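Local coordinates for histone fold protein (Methanopyrus kandleri, PDB 1F1E) that probably packages DNA as an archaeal histone, folding two fused histone-fold repeats of one chain into a unit that resembles a histone dimer, at residues E11-F14 / R15-I18; D26-D29 / T30-F34; S101-A104 / V105-Y108; A115-E118 / L119-A123. One frame throughout, in Å; residues are numbered along the deposited sequence. Where two conformers were deposited one is given.

Interaction 1 of 4, residues E11-F14 / R15-I18; sequences ERIF and RQGI
Arg15 reaches back one helical turn to Glu11. Its CB lies over the backbone, against the carbonyl oxygens of Glu11 and Arg12. The chain then bends about CG-CD (chi3 -107°), which turns the guanidinium toward the carboxylate. NE and NH1 grip one oxygen side-on: NH1 reaches Glu11 OE2 at 2.8 Å, nearly along the C-O axis, while NE meets Glu11 OE2 on its anti side at 3.1 Å. The salt bridge is thus forked on a single oxygen. Both bonds lie in the guanidinium plane; the carboxylate plane is turned 44° against it. The two side chains run side by side, and Lys28 adds a weak, long ion pair to the same OE2. Underneath, Arg15 N donates to Glu11 O at 2.9 Å. Gln16 N makes two weak bonds, to Arg12 O and Ile13 O. A type I turn from Arg15 to Ile18 is closed by Ile18 N donating to Arg15 O at 3.0 Å; separately, Gly17 N donates to Phe14 O at 2.9 Å. Ile18 CG2 touches Phe14 CE1 at 4.0 Å, the side chains crossing at about a right angle. Near the end of this short first helix of a histone fold, Phe14 packs on Ile31 of helix 25-51 and Leu119 of helix 102-129, while Leu23 of strand 22-23 touches Glu11, Phe14, Arg15 and Ile18.

Interaction 2 of 4, residues D26-D29 / T30-F34; sequences DAKD and TIYDF
Lys28 and Tyr32, one turn apart on helix 25-51, lie side by side and point the same way. Lys28 follows the phenol from CB to CD: its CB sits 3.8 Å from Tyr32 CE2, and CD comes to 4.1 Å from Tyr32 OH. The amino end passes beyond the ring toward helix 7-15. The ring is also laid over the backbone. Tyr32 CG stands beside its own backbone N (chi1 -68°), which swings the ring back over the preceding turn and puts Lys28 O above one face, 3.0 Å from Tyr32 CG and offset toward the rim. That same oxygen accepts from Tyr32 N at 2.9 Å. A second pairing involves Thr30 and Asp26. Thr30 OG1, placed by chi1 of -59°, turns back to donate to Asp26 O at 2.8 Å, while Thr30 N donates to Asp26 O at 2.9 Å. The two donors come from opposite faces of the carbonyl plane, so one oxygen is held between hydroxyl and amide. Ile31 crosses the turn differently: its CG1 lies 3.3 Å from Lys28 O, and the side chain faces Phe14 and Val140. The start of helix 25-51 is thus packed between helix 7-15 of its own half and helix 137-147 of the other. The Asp26 carboxylate turns elsewhere, its OD1 accepting from Gly137 N and bonded to Ser24 OG. Thr30, its proton already given to Asp26 O, packs on Val140 and Ile144 of helix 137-147, so the hydroxyl hydrogen is not directed at that apolar surface.

Interaction 3 of 4, residues S101-A104 / V105-Y108; sequences SSDA and VDLY
Ser102, Asp103 and Asp106 share one water at the start of helix 102-129. It accepts from Ser102 OG at 2.7 Å and donates to Asp103 OD1 and to Asp106 OD2, each also at 2.7 Å, so its two protons are spent on the two acids. The carboxylates are like charges, with Asp103 OD1 4.5 Å from Asp106 OD2, and the bridging water probably eases their repulsion; Arg85 should help, since it forms a salt bridge with Asp106 OD1. A chi1 of -71° folds the Asp106 carboxylate over the carbonyl of Ser102, with Asp106 CG 3.4 Å from Ser102 O. Capping is the work of Ser101, the N-cap residue: its OG accepts from Ala104 N at 3.0 Å, with an N-H...O angle of 151°. Ser101 also pairs through its backbone with Leu58, and the two short parallel strands 57-58 and 99-100 join the loops of the two fused histone-fold repeats just before this long central helix begins. Regular i to i+4 backbone bonds follow, the first of them from Val105 N to Ser101 O at an N-H...O angle of 171°; Val105 CG2 comes within 3.4 Å of Ser101 O beside it. Apolar contacts leave the helix on other sides. Val105 lies on Val88 of helix 85-94 and touches Arg89 there. Ala104 and Leu107 meet Leu63 of helix 60-70. Tyr108 projects away from the first turn and packs against Val42 and Ala43 of helix 25-51, its hydroxyl bonded to Ala39 O.

Interaction 4 of 4, residues A115-E118 / L119-A123; sequences ATEE and LGEKA
Glu117 and Glu121, one turn apart, are joined through a shared arginine: Arg114 NH1 forms a salt bridge with OE1 of each. The two oxygens, Glu117 OE1 and Glu121 OE1, stand 4.4 Å apart, and the cation between them probably offsets their like charge. Glu117 OE2 also accepts from Gln16. Glu118 points elsewhere: in one of its two conformers OE2 forms a salt bridge with Lys150 of the second subunit and OE1 accepts from Glu73 N, so this one residue of the turn reaches the second subunit in that conformer. Lys122, bent at chi2 (67°), turns on along the helix to Glu125. Beneath these charges the backbone bonds are regular; Glu121 N donates to Glu117 O at 2.9 Å, in the carbonyl plane. All of this lies on helix 102-129, the long central helix of the second histone-fold repeat, which crosses the matching helix 25-51 of the first. With chi1 at -65°, Glu121 holds its CG 3.5 Å from Glu117 O. On the inner side Leu119 CB presses on the backbone, 3.3 Å from Thr116 O, while the rest of its side chain leads off to Phe34 of helix 25-51 and Ala143 of helix 137-147. Thr116 OG1 bonds back to Ile112 O, and its side chain meets Val35 and Met38. Gly120 brings the backbone close to Phe14, which also packs on Ala123.

The four contacts follow one another along the chain. Interactions 1 and 2 belong to the first histone-fold repeat, at the end of helix 7-15 with the loop after it, and on helix 25-51; interactions 3 and 4 belong to the second and share helix 102-129, their centres about 21 Å apart. Interactions 1 and 4 have centres about 8 Å apart and touch across the repeats, through Gln16 with Glu117 and Phe14 with Gly120. Interaction 2, with its centre about 12 Å from both, meets interaction 1 at Phe14 and Ile31 and interaction 4 at Phe34 and Leu119. Interaction 3 lies across the chain's centre from interactions 2 and 4, touching none. This is consistent with one chain supplying both halves of a histone-like pair.

Interaction 1 of 4, residues E11-F14 / R15-I18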
loop_
_atom_site.group_PDB
_atom_site.type_symbol
_atom_site.label_atom_id
_atom_site.label_comp_id
_atom_site.label_asym_id
_atom_site.label_seq_id
_atom_site.Cartn_x
_atom_site.Cartn_y
_atom_site.Cartn_z
ATOM N N GLU A 11 14.838 2.918 16.775
ATOM C CA GLU A 11 15.779 3.924 16.368
ATOM C C GLU A 11 16.999 3.407 15.630
ATOM O O GLU A 11 17.304 4.036 14.660
ATOM C CB GLU A 11 16.279 4.648 17.652
ATOM C CG GLU A 11 17.133 5.832 17.257
ATOM C CD GLU A 11 17.691 6.603 18.412
ATOM O OE1 GLU A 11 17.274 6.346 19.575
ATOM O OE2 GLU A 11 18.564 7.447 18.125
ATOM N N ARG A 12 17.629 2.325 16.139
ATOM C CA ARG A 12 18.822 1.857 15.424
ATOM C C ARG A 12 18.487 1.458 13.973
ATOM O O ARG A 12 19.241 1.695 13.046
ATOM C CB ARG A 12 19.550 0.713 16.131
ATOM C CG ARG A 12 20.214 1.146 17.454
ATOM C CD ARG A 12 21.036 -0.041 17.980
ATOM N NE ARG A 12 20.112 -1.096 18.419
ATOM C CZ ARG A 12 19.571 -1.210 19.619
ATOM N NH1 ARG A 12 19.814 -0.354 20.609
ATOM N NH2 ARG A 12 18.766 -2.206 19.878
ATOM N N ILE A 13 17.312 0.807 13.854
ATOM C CA ILE A 13 16.957 0.252 12.565
ATOM C C ILE A 13 16.682 1.414 11.625
ATOM O O ILE A 13 17.118 1.447 10.490
ATOM C CB ILE A 13 15.833 -0.742 12.689
ATOM C CG1 ILE A 13 16.273 -1.996 13.450
ATOM C CG2 ILE A 13 15.253 -1.123 11.354
ATOM C CD1 ILE A 13 15.091 -2.790 14.015
ATOM N N PHE A 14 15.881 2.371 12.080
ATOM C CA PHE A 14 15.615 3.544 11.224
ATOM C C PHE A 14 16.910 4.235 10.843
ATOM O O PHE A 14 17.126 4.645 9.702
ATOM C CB PHE A 14 14.717 4.484 12.004
ATOM C CG PHE A 14 14.272 5.691 11.241
ATOM C CD1 PHE A 14 14.923 6.884 11.347
ATOM C CD2 PHE A 14 13.179 5.607 10.380
ATOM C CE1 PHE A 14 14.523 8.017 10.655
ATOM C CE2 PHE A 14 12.800 6.704 9.672
ATOM C CZ PHE A 14 13.459 7.906 9.805
ATOM N N ARG A 15 17.794 4.353 11.847
ATOM C CA ARG A 15 19.056 5.057 11.601
ATOM C C ARG A 15 19.958 4.334 10.621
ATOM O O ARG A 15 20.826 4.884 9.937
ATOM C CB ARG A 15 19.730 5.253 12.973
ATOM C CG ARG A 15 20.492 6.463 13.286
ATOM C CD ARG A 15 21.155 6.328 14.649
ATOM N NE ARG A 15 20.496 7.159 15.665
ATOM C CZ ARG A 15 20.688 8.481 15.706
ATOM N NH1 ARG A 15 20.091 9.209 16.636
ATOM N NH2 ARG A 15 21.468 9.086 14.818
ATOM N N GLN A 16 19.793 3.035 10.416
ATOM C CA GLN A 16 20.516 2.318 9.405
ATOM C C GLN A 16 20.270 2.911 8.034
ATOM O O GLN A 16 21.093 2.777 7.147
ATOM C CB GLN A 16 20.058 0.853 9.278
ATOM C CG GLN A 16 20.452 0.020 10.471
ATOM C CD GLN A 16 19.871 -1.371 10.550
ATOM O OE1 GLN A 16 20.132 -2.113 11.482
ATOM N NE2 GLN A 16 19.066 -1.755 9.570
ATOM N N GLY A 17 19.134 3.583 7.862
ATOM C CA GLY A 17 18.858 4.154 6.568
ATOM C C GLY A 17 19.253 5.607 6.462
ATOM O O GLY A 17 19.050 6.173 5.379
ATOM N N ILE A 18 19.772 6.266 7.501
ATOM C CA ILE A 18 20.032 7.698 7.319
ATOM C C ILE A 18 21.498 8.001 7.114
ATOM O O ILE A 18 21.918 9.151 7.155
ATOM C CB ILE A 18 19.417 8.564 8.467
ATOM C CG1 ILE A 18 20.145 8.433 9.784
ATOM C CG2 ILE A 18 17.930 8.237 8.501
ATOM C CD1 ILE A 18 19.596 9.067 11.028
#

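Interaction 2 of 4, residues D26-D29 / T30-F34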
loop_
_atom_site.group_PDB
_atom_site.type_symbol
_atom_site.label_atom_id
_atom_site.label_comp_id
_atom_site.label_asym_id
_atom_site.label_seq_id
_atom_site.Cartn_x
_atom_site.Cartn_y
_atom_site.Cartn_z
ATOM N N ASP A 26 12.079 15.005 17.472
ATOM C CA ASP A 26 10.710 14.932 16.907
ATOM C C ASP A 26 10.609 13.833 15.851
ATOM O O ASP A 26 9.563 13.232 15.614
ATOM C CB ASP A 26 10.213 16.249 16.372
ATOM C CG ASP A 26 10.947 17.029 15.346
ATOM O OD1 ASP A 26 12.022 16.625 14.842
ATOM O OD2 ASP A 26 10.406 18.125 15.083
ATOM N N ALA A 27 11.691 13.465 15.223
ATOM C CA ALA A 27 11.857 12.382 14.297
ATOM C C ALA A 27 11.765 11.092 15.086
ATOM O O ALA A 27 11.054 10.196 14.620
ATOM C CB ALA A 27 13.166 12.465 13.557
ATOM N N LYS A 28 12.450 11.022 16.213
ATOM C CA LYS A 28 12.308 9.797 16.994
ATOM C C LYS A 28 10.864 9.680 17.438
ATOM O O LYS A 28 10.276 8.595 17.444
ATOM C CB LYS A 28 13.288 9.822 18.177
ATOM C CG LYS A 28 14.732 9.896 17.775
ATOM C CD LYS A 28 15.697 10.088 18.942
ATOM C CE LYS A 28 17.063 10.495 18.470
ATOM N NZ LYS A 28 18.082 10.573 19.549
ATOM N N ASP A 29 10.223 10.767 17.876
ATOM C CA ASP A 29 8.857 10.717 18.335
ATOM C C ASP A 29 7.952 10.134 17.240
ATOM O O ASP A 29 7.070 9.288 17.471
ATOM C CB ASP A 29 8.319 12.083 18.642
ATOM C CG ASP A 29 8.641 12.863 19.871
ATOM O OD1 ASP A 29 9.074 12.228 20.832
ATOM O OD2 ASP A 29 8.459 14.092 19.830
ATOM N N THR A 30 8.253 10.638 16.042
ATOM C CA THR A 30 7.402 10.153 14.922
ATOM C C THR A 30 7.491 8.668 14.652
ATOM O O THR A 30 6.503 7.949 14.472
ATOM C CB THR A 30 7.738 10.938 13.665
ATOM O OG1 THR A 30 7.494 12.341 13.944
ATOM C CG2 THR A 30 6.820 10.576 12.525
ATOM N N ILE A 31 8.731 8.195 14.617
ATOM C CA ILE A 31 8.998 6.770 14.346
ATOM C C ILE A 31 8.547 5.907 15.507
ATOM O O ILE A 31 8.136 4.777 15.279
ATOM C CB ILE A 31 10.451 6.467 13.961
ATOM C CG1 ILE A 31 11.471 6.741 15.039
ATOM C CG2 ILE A 31 10.897 7.204 12.685
ATOM C CD1 ILE A 31 12.901 6.289 14.747
ATOM N N TYR A 32 8.560 6.361 16.741
ATOM C CA TYR A 32 8.082 5.519 17.852
ATOM C C TYR A 32 6.584 5.342 17.769
ATOM O O TYR A 32 5.990 4.300 18.119
ATOM C CB TYR A 32 8.469 6.239 19.134
ATOM C CG TYR A 32 9.955 6.308 19.413
ATOM C CD1 TYR A 32 10.912 5.481 18.894
ATOM C CD2 TYR A 32 10.479 7.254 20.291
ATOM C CE1 TYR A 32 12.257 5.542 19.168
ATOM C CE2 TYR A 32 11.780 7.391 20.615
ATOM C CZ TYR A 32 12.687 6.518 20.027
ATOM O OH TYR A 32 13.988 6.665 20.371
ATOM N N ASP A 33 5.934 6.397 17.306
ATOM C CA ASP A 33 4.494 6.216 17.183
ATOM C C ASP A 33 4.230 5.323 15.960
ATOM O O ASP A 33 3.416 4.407 15.960
ATOM C CB ASP A 33 3.743 7.553 17.043
ATOM C CG ASP A 33 3.461 8.270 18.376
ATOM O OD1 ASP A 33 3.625 7.634 19.442
ATOM O OD2 ASP A 33 3.163 9.504 18.347
ATOM N N PHE A 34 4.924 5.586 14.839
ATOM C CA PHE A 34 4.579 4.953 13.597
ATOM C C PHE A 34 5.002 3.484 13.440
ATOM O O PHE A 34 4.212 2.671 12.989
ATOM C CB PHE A 34 5.174 5.793 12.440
ATOM C CG PHE A 34 4.927 5.101 11.117
ATOM C CD1 PHE A 34 3.648 5.201 10.562
ATOM C CD2 PHE A 34 5.947 4.448 10.463
ATOM C CE1 PHE A 34 3.439 4.575 9.355
ATOM C CE2 PHE A 34 5.691 3.765 9.284
ATOM C CZ PHE A 34 4.445 3.886 8.757
#

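Interaction 3 of 4, residues S101-A104 / V105-Y108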
loop_
_atom_site.group_PDB
_atom_site.type_symbol
_atom_site.label_atom_id
_atom_site.label_comp_id
_atom_site.label_asym_id
_atom_site.label_seq_id
_atom_site.Cartn_x
_atom_site.Cartn_y
_atom_site.Cartn_z
ATOM N N SER A 101 5.323 -20.605 10.369
ATOM C CA SER A 101 6.607 -21.231 10.262
ATOM C C SER A 101 7.711 -20.304 10.725
ATOM O O SER A 101 7.565 -19.095 10.771
ATOM C CB SER A 101 6.904 -21.657 8.842
ATOM O OG SER A 101 7.232 -20.474 8.098
ATOM N N SER A 102 8.867 -20.846 11.097
ATOM C CA SER A 102 9.968 -20.002 11.516
ATOM C C SER A 102 10.418 -19.085 10.388
ATOM O O SER A 102 10.668 -17.916 10.648
ATOM C CB SER A 102 11.102 -20.893 11.984
ATOM O OG SER A 102 12.233 -20.141 12.337
ATOM N N ASP A 103 10.479 -19.579 9.168
ATOM C CA ASP A 103 10.837 -18.748 8.048
ATOM C C ASP A 103 9.809 -17.624 7.794
ATOM O O ASP A 103 10.158 -16.523 7.368
ATOM C CB ASP A 103 10.968 -19.591 6.746
ATOM C CG ASP A 103 12.195 -20.465 6.766
ATOM O OD1 ASP A 103 13.037 -20.325 7.675
ATOM O OD2 ASP A 103 12.235 -21.313 5.854
ATOM N N ALA A 104 8.564 -17.841 8.065
ATOM C CA ALA A 104 7.553 -16.779 7.934
ATOM C C ALA A 104 7.792 -15.669 8.942
ATOM O O ALA A 104 7.719 -14.516 8.605
ATOM C CB ALA A 104 6.141 -17.354 8.122
ATOM N N VAL A 105 8.029 -16.105 10.189
ATOM C CA VAL A 105 8.361 -15.115 11.228
ATOM C C VAL A 105 9.592 -14.323 10.835
ATOM O O VAL A 105 9.582 -13.104 10.974
ATOM C CB VAL A 105 8.485 -15.805 12.582
ATOM C CG1 VAL A 105 8.936 -14.812 13.634
ATOM C CG2 VAL A 105 7.149 -16.469 12.953
ATOM N N ASP A 106 10.629 -14.997 10.358
ATOM C CA ASP A 106 11.810 -14.272 9.996
ATOM C C ASP A 106 11.544 -13.314 8.845
ATOM O O ASP A 106 12.163 -12.232 8.830
ATOM C CB ASP A 106 12.901 -15.255 9.581
ATOM C CG ASP A 106 13.490 -16.053 10.682
ATOM O OD1 ASP A 106 13.222 -15.712 11.850
ATOM O OD2 ASP A 106 14.275 -16.980 10.374
ATOM N N LEU A 107 10.751 -13.722 7.880
ATOM C CA LEU A 107 10.498 -12.808 6.744
ATOM C C LEU A 107 9.617 -11.660 7.175
ATOM O O LEU A 107 9.848 -10.540 6.680
ATOM C CB LEU A 107 10.013 -13.577 5.517
ATOM C CG LEU A 107 9.887 -12.685 4.263
ATOM C CD1 LEU A 107 11.175 -11.995 3.908
ATOM C CD2 LEU A 107 9.408 -13.621 3.155
ATOM N N TYR A 108 8.664 -11.871 8.064
ATOM C CA TYR A 108 7.910 -10.736 8.629
ATOM C C TYR A 108 8.848 -9.761 9.328
ATOM O O TYR A 108 8.761 -8.529 9.152
ATOM C CB TYR A 108 6.884 -11.299 9.592
ATOM C CG TYR A 108 6.221 -10.184 10.379
ATOM C CD1 TYR A 108 5.323 -9.311 9.798
ATOM C CD2 TYR A 108 6.522 -9.982 11.686
ATOM C CE1 TYR A 108 4.762 -8.313 10.560
ATOM C CE2 TYR A 108 5.985 -8.988 12.471
ATOM C CZ TYR A 108 5.083 -8.125 11.870
ATOM O OH TYR A 108 4.558 -7.156 12.631
HETATM O O HOH W 1 13.744 -19.574 10.203
#

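Interaction 4 of 4, residues A115-E118 / L119-A123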
loop_
_atom_site.group_PDB
_atom_site.type_symbol
_atom_site.label_atom_id
_atom_site.label_comp_id
_atom_site.label_asym_id
_atom_site.label_seq_id
_atom_site.Cartn_x
_atom_site.Cartn_y
_atom_site.Cartn_z
ATOM N N ALA A 115 11.408 -2.193 6.046
ATOM C CA ALA A 115 10.493 -1.102 5.802
ATOM C C ALA A 115 10.860 0.104 6.650
ATOM O O ALA A 115 10.827 1.247 6.190
ATOM C CB ALA A 115 9.074 -1.512 6.043
ATOM N N THR A 116 11.297 -0.135 7.868
ATOM C CA THR A 116 11.727 0.945 8.752
ATOM C C THR A 116 13.028 1.613 8.243
ATOM O O THR A 116 13.066 2.831 8.207
ATOM C CB THR A 116 11.901 0.387 10.165
ATOM O OG1 THR A 116 10.675 -0.107 10.650
ATOM C CG2 THR A 116 12.297 1.468 11.159
ATOM N N GLU A 117 13.988 0.795 7.836
ATOM C CA GLU A 117 15.208 1.297 7.247
ATOM C C GLU A 117 14.927 2.095 5.993
ATOM O O GLU A 117 15.456 3.167 5.762
ATOM C CB GLU A 117 16.098 0.089 6.943
ATOM C CG GLU A 117 17.456 0.461 6.360
ATOM C CD GLU A 117 18.194 -0.833 6.041
ATOM O OE1 GLU A 117 17.851 -1.523 5.072
ATOM O OE2 GLU A 117 19.106 -1.082 6.835
ATOM N N GLU A 118 14.035 1.587 5.157
ATOM C CA GLU A 118 13.634 2.284 3.944
ATOM C C GLU A 118 12.956 3.626 4.227
ATOM O O GLU A 118 13.175 4.635 3.544
ATOM C CB GLU A 118 12.722 1.413 3.121
ATOM C CG GLU A 118 12.544 1.820 1.705
ATOM C CD GLU A 118 11.739 0.666 1.075
ATOM O OE1 GLU A 118 12.192 0.016 0.128
ATOM O OE2 GLU A 118 10.629 0.461 1.608
ATOM N N LEU A 119 12.193 3.608 5.300
ATOM C CA LEU A 119 11.641 4.907 5.740
ATOM C C LEU A 119 12.724 5.893 6.117
ATOM O O LEU A 119 12.605 7.089 5.811
ATOM C CB LEU A 119 10.703 4.645 6.897
ATOM C CG LEU A 119 9.745 5.759 7.282
ATOM C CD1 LEU A 119 8.672 5.931 6.180
ATOM C CD2 LEU A 119 9.211 5.534 8.675
ATOM N N GLY A 120 13.766 5.415 6.774
ATOM C CA GLY A 120 14.878 6.261 7.132
ATOM C C GLY A 120 15.558 6.783 5.872
ATOM O O GLY A 120 15.952 7.937 5.729
ATOM N N GLU A 121 15.708 5.936 4.859
ATOM C CA GLU A 121 16.292 6.418 3.615
ATOM C C GLU A 121 15.464 7.521 2.985
ATOM O O GLU A 121 15.970 8.522 2.462
ATOM C CB GLU A 121 16.403 5.288 2.606
ATOM C CG GLU A 121 17.337 4.191 3.006
ATOM C CD GLU A 121 17.323 2.983 2.092
ATOM O OE1 GLU A 121 17.954 1.985 2.469
ATOM O OE2 GLU A 121 16.793 3.026 0.940
ATOM N N LYS A 122 14.150 7.351 2.960
ATOM C CA LYS A 122 13.291 8.327 2.375
ATOM C C LYS A 122 13.319 9.635 3.170
ATOM O O LYS A 122 13.351 10.734 2.601
ATOM C CB LYS A 122 11.854 7.764 2.268
ATOM C CG LYS A 122 10.940 8.683 1.411
ATOM C CD LYS A 122 11.371 8.685 -0.035
ATOM C CE LYS A 122 10.513 9.474 -0.992
ATOM N NZ LYS A 122 11.252 9.346 -2.299
ATOM N N ALA A 123 13.282 9.505 4.508
ATOM C CA ALA A 123 13.372 10.708 5.341
ATOM C C ALA A 123 14.695 11.449 5.089
ATOM O O ALA A 123 14.710 12.675 5.084
ATOM C CB ALA A 123 13.203 10.296 6.807
#